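Local coordinates for protein alanyl-tRNA synthetase (Aquifex aeolicus, PDB 3G98) that attaches alanine to its cognate tRNA and, through its C-Ala domain, brings editing and aminoacylation together on one tRNA, at residues N26-L31 and D38-A43; I54-S57 and K63-A66. All coordinates share one frame; numbering follows the deposited sequence.

Contact 1. Residues N26-L31 and D38-A43; sequences NLADML and DVVFIA
Asp-38, the first residue of the strand, meets Leu-31, the last of the helix, without bonding to it: OD2 lies 3.6 Å from Leu-31 O, and both oxygens are acceptors. The same OD2 takes a hydrogen bond from Thr-35 N in the connecting turn, a job for which a short carboxylate is well suited, and OD1 has a weak one with His-12 NE2, giving both oxygens partners. Val-40 fills the middle, its two methyls spread under the helix. A chi1 of -180° swings CG1 under Ala-28, 4.0 Å from its CA, while CG2 comes within 3.8 Å of Leu-31 CB. Cutting Val-40 back to an alanine takes away both methyls and is likely to open a gap under Ala-28 and beside Leu-31 CB. Ile-42 comes next: its extended CG1-CD1 arm (chi2 177°) brings CD1 to 3.7 Å from Ala-28 N and, crossing Leu-27 at about a right angle, to 4.0 Å from Leu-27 CD2. The single methyl of Ala-28, CB 3.9 Å from Ile-42 CD1, is consistent with the close, nearly antiparallel approach of the two segments. No hydrogen bond crosses between them, so apolar shape matching joins helix to strand in this beta-alpha-beta unit.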
loop_
_atom_site.group_PDB
_atom_site.type_symbol
_atom_site.label_atom_id
_atom_site.label_comp_id
_atom_site.label_asym_id
_atom_site.label_seq_id
_atom_site.Cartn_x
_atom_site.Cartn_y
_atom_site.Cartn_z
ATOM N N ASN A 26 -9.559 -4.626 4.743
ATOM C CA ASN A 26 -10.868 -3.990 4.756
ATOM C C ASN A 26 -10.737 -2.467 4.927
ATOM O O ASN A 26 -11.468 -1.697 4.299
ATOM C CB ASN A 26 -11.757 -4.610 5.834
ATOM C CG ASN A 26 -12.182 -6.035 5.494
ATOM O OD1 ASN A 26 -12.587 -6.795 6.375
ATOM N ND2 ASN A 26 -12.082 -6.405 4.212
ATOM N N LEU A 27 -9.784 -2.042 5.752
ATOM C CA LEU A 27 -9.524 -0.616 5.946
ATOM C C LEU A 27 -9.037 0.053 4.660
ATOM O O LEU A 27 -9.506 1.141 4.294
ATOM C CB LEU A 27 -8.515 -0.402 7.083
ATOM C CG LEU A 27 -8.112 1.036 7.443
ATOM C CD1 LEU A 27 -9.328 1.888 7.803
ATOM C CD2 LEU A 27 -7.116 1.042 8.592
ATOM N N ALA A 28 -8.099 -0.599 3.971
ATOM C CA ALA A 28 -7.573 -0.066 2.724
ATOM C C ALA A 28 -8.683 0.037 1.692
ATOM O O ALA A 28 -8.779 1.023 0.967
ATOM C CB ALA A 28 -6.450 -0.937 2.207
ATOM N N ASP A 29 -9.528 -0.991 1.640
ATOM C CA ASP A 29 -10.649 -1.018 0.712
ATOM C C ASP A 29 -11.556 0.194 0.938
ATOM O O ASP A 29 -11.919 0.892 -0.010
ATOM C CB ASP A 29 -11.397 -2.351 0.871
ATOM C CG ASP A 29 -12.626 -2.459 -0.009
ATOM O OD1 ASP A 29 -12.613 -1.981 -1.162
ATOM O OD2 ASP A 29 -13.611 -3.054 0.460
ATOM N N MET A 30 -11.898 0.458 2.194
ATOM C CA MET A 30 -12.767 1.592 2.521
ATOM C C MET A 30 -12.135 2.932 2.153
ATOM O O MET A 30 -12.793 3.804 1.586
ATOM C CB MET A 30 -13.109 1.592 4.007
ATOM C CG MET A 30 -14.082 0.506 4.404
ATOM S SD MET A 30 -14.678 0.785 6.070
ATOM C CE MET A 30 -13.126 0.765 6.963
ATOM N N LEU A 31 -10.858 3.091 2.486
ATOM C CA LEU A 31 -10.153 4.342 2.223
ATOM C C LEU A 31 -10.003 4.717 0.745
ATOM O O LEU A 31 -9.890 5.903 0.432
ATOM C CB LEU A 31 -8.777 4.338 2.893
ATOM C CG LEU A 31 -8.763 4.382 4.418
ATOM C CD1 LEU A 31 -7.334 4.157 4.923
ATOM C CD2 LEU A 31 -9.316 5.709 4.905
ATOM N N ASP A 38 -7.447 8.129 -5.206
ATOM C CA ASP A 38 -6.785 7.673 -3.981
ATOM C C ASP A 38 -5.863 6.476 -4.203
ATOM O O ASP A 38 -6.205 5.545 -4.926
ATOM C CB ASP A 38 -7.823 7.288 -2.925
ATOM C CG ASP A 38 -8.683 8.459 -2.492
ATOM O OD1 ASP A 38 -8.154 9.584 -2.358
ATOM O OD2 ASP A 38 -9.894 8.247 -2.281
ATOM N N VAL A 39 -4.696 6.522 -3.570
ATOM C CA VAL A 39 -3.795 5.385 -3.481
ATOM C C VAL A 39 -3.556 5.169 -1.990
ATOM O O VAL A 39 -3.173 6.091 -1.275
ATOM C CB VAL A 39 -2.433 5.646 -4.194
ATOM C CG1 VAL A 39 -1.531 4.412 -4.095
ATOM C CG2 VAL A 39 -2.637 6.040 -5.663
ATOM N N VAL A 40 -3.799 3.957 -1.513
ATOM C CA VAL A 40 -3.674 3.669 -0.085
ATOM C C VAL A 40 -2.592 2.626 0.110
ATOM O O VAL A 40 -2.645 1.549 -0.492
ATOM C CB VAL A 40 -5.000 3.128 0.483
ATOM C CG1 VAL A 40 -4.876 2.830 1.974
ATOM C CG2 VAL A 40 -6.142 4.098 0.189
ATOM N N PHE A 41 -1.595 2.947 0.929
ATOM C CA PHE A 41 -0.546 1.983 1.247
ATOM C C PHE A 41 -0.442 1.879 2.750
ATOM O O PHE A 41 0.138 2.739 3.407
ATOM C CB PHE A 41 0.782 2.416 0.607
ATOM C CG PHE A 41 1.970 1.553 0.968
ATOM C CD1 PHE A 41 1.863 0.164 1.045
ATOM C CD2 PHE A 41 3.210 2.138 1.200
ATOM C CE1 PHE A 41 2.977 -0.622 1.362
ATOM C CE2 PHE A 41 4.318 1.362 1.504
ATOM C CZ PHE A 41 4.195 -0.022 1.593
ATOM N N ILE A 42 -1.040 0.838 3.311
ATOM C CA ILE A 42 -1.004 0.696 4.759
ATOM C C ILE A 42 -0.420 -0.649 5.132
ATOM O O ILE A 42 -0.444 -1.601 4.348
ATOM C CB ILE A 42 -2.381 0.905 5.432
ATOM C CG1 ILE A 42 -3.403 -0.108 4.910
ATOM C CG2 ILE A 42 -2.857 2.348 5.235
ATOM C CD1 ILE A 42 -4.776 -0.003 5.583
ATOM N N ALA A 43 0.117 -0.713 6.336
ATOM C CA ALA A 43 0.819 -1.901 6.770
ATOM C C ALA A 43 0.525 -2.146 8.239
ATOM O O ALA A 43 0.094 -1.236 8.963
ATOM C CB ALA A 43 2.304 -1.734 6.548
#

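Contact 2. Residues I54-S57 and K63-A66; sequences IGVS and KVNA
The turn that leads from strand 49-56 into helix 66-76 folds back over the end of its own strand, so that Val-56 meets Val-64 and Ile-54 meets Ala-66. Ile-54 and Val-56 both point toward the returning chain, with Gly-55 between them, and each finds one apolar partner there. Val-56 CG1 packs against Val-64 CG1 at 3.8 Å, the two valines crossing obliquely. The other methyl of Val-56, CG2, sits between its own backbone N and carbonyl carbon and lies 3.6 Å from Val-64 O, a van der Waals contact with the backbone. Compact, branched valines fit this buried corner, where Val-64 also reaches Val-69 and Leu-109 of the helices.

Ile-54 divides its work between two branches. Its CG2, anti to the backbone N, touches Ala-66 CB at 3.9 Å, while the CG1 branch turns away from that residue and its CD1 packs on Phe-41. Ala-66 opens the helix, and its small side chain allows the first turn to come close, CB standing 3.9 Å from Ile-54 O as well; the CA atoms of Ile-54 and Ala-66 are 5.9 Å apart. Asn-65 turns away from the strand and serves as N-cap, OD1 accepting a weak hydrogen bond from Lys-67 N, a role to which a short amide side chain is well suited. The arrangement is a strand-to-helix connection with an N-capped helix start, set in the mixed alpha-beta fold of the DHHA1 domain.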
loop_
_atom_site.group_PDB
_atom_site.type_symbol
_atom_site.label_atom_id
_atom_site.label_comp_id
_atom_site.label_asym_id
_atom_site.label_seq_id
_atom_site.Cartn_x
_atom_site.Cartn_y
_atom_site.Cartn_z
ATOM N N ILE A 54 -2.042 -2.532 -0.755
ATOM C CA ILE A 54 -2.177 -1.388 -1.650
ATOM C C ILE A 54 -3.584 -1.434 -2.215
ATOM O O ILE A 54 -3.993 -2.444 -2.794
ATOM C CB ILE A 54 -1.168 -1.444 -2.820
ATOM C CG1 ILE A 54 0.274 -1.414 -2.311
ATOM C CG2 ILE A 54 -1.411 -0.274 -3.790
ATOM C CD1 ILE A 54 0.810 -0.036 -2.089
ATOM N N GLY A 55 -4.334 -0.358 -2.005
ATOM C CA GLY A 55 -5.658 -0.219 -2.609
ATOM C C GLY A 55 -5.696 1.076 -3.387
ATOM O O GLY A 55 -5.165 2.087 -2.930
ATOM N N VAL A 56 -6.299 1.053 -4.572
ATOM C CA VAL A 56 -6.407 2.271 -5.369
ATOM C C VAL A 56 -7.861 2.514 -5.766
ATOM O O VAL A 56 -8.661 1.577 -5.821
ATOM C CB VAL A 56 -5.479 2.258 -6.635
ATOM C CG1 VAL A 56 -4.023 1.986 -6.252
ATOM C CG2 VAL A 56 -5.949 1.251 -7.653
ATOM N N SER A 57 -8.212 3.770 -6.006
ATOM C CA SER A 57 -9.534 4.082 -6.532
ATOM C C SER A 57 -9.713 3.321 -7.835
ATOM O O SER A 57 -8.810 3.299 -8.673
ATOM C CB SER A 57 -9.658 5.576 -6.796
ATOM O OG SER A 57 -9.596 6.311 -5.597
ATOM N N LYS A 63 -3.690 3.294 -14.290
ATOM C CA LYS A 63 -2.622 4.238 -14.000
ATOM C C LYS A 63 -1.707 3.725 -12.903
ATOM O O LYS A 63 -0.483 3.775 -13.036
ATOM C CB LYS A 63 -3.198 5.598 -13.612
ATOM C CG LYS A 63 -3.895 6.294 -14.768
ATOM C CD LYS A 63 -4.592 7.570 -14.333
ATOM C CE LYS A 63 -5.404 8.142 -15.489
ATOM N NZ LYS A 63 -6.126 9.392 -15.135
ATOM N N VAL A 64 -2.317 3.245 -11.822
ATOM C CA VAL A 64 -1.591 2.677 -10.689
ATOM C C VAL A 64 -2.085 1.258 -10.466
ATOM O O VAL A 64 -3.148 1.037 -9.881
ATOM C CB VAL A 64 -1.788 3.491 -9.397
ATOM C CG1 VAL A 64 -0.974 2.871 -8.251
ATOM C CG2 VAL A 64 -1.394 4.943 -9.620
ATOM N N ASN A 65 -1.313 0.303 -10.966
ATOM C CA ASN A 65 -1.684 -1.100 -10.923
ATOM C C ASN A 65 -1.188 -1.736 -9.626
ATOM O O ASN A 65 0.021 -1.912 -9.430
ATOM C CB ASN A 65 -1.105 -1.817 -12.147
ATOM C CG ASN A 65 -1.684 -3.199 -12.337
ATOM O OD1 ASN A 65 -1.941 -3.914 -11.372
ATOM N ND2 ASN A 65 -1.897 -3.584 -13.590
ATOM N N ALA A 66 -2.118 -2.077 -8.737
ATOM C CA ALA A 66 -1.729 -2.600 -7.429
ATOM C C ALA A 66 -1.000 -3.940 -7.545
ATOM O O ALA A 66 -0.179 -4.271 -6.694
ATOM C CB ALA A 66 -2.935 -2.711 -6.497
#

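Both contacts are buried and mainly apolar, though contact 1 has partly exposed leucines, Leu-27 and Leu-31, on its helix, and the two lie on opposite faces of the same sheet. Contact 1 seats the body of helix 21-31 on strand 38-46; contact 2 brings a loop and the first residue of helix 66-76 onto the end of the neighbouring strand 49-56. Contact 1 therefore has a regular helix-on-strand fit, whereas contact 2 forms where the chain changes direction. The strands themselves connect them: Val-40 N bonds to Gly-55 O at 2.7 Å. Polar groups gather at the strand ends, where Ser-57 OG accepts from Asp-38 N and Arg-32 NH1 donates to Val-56 O.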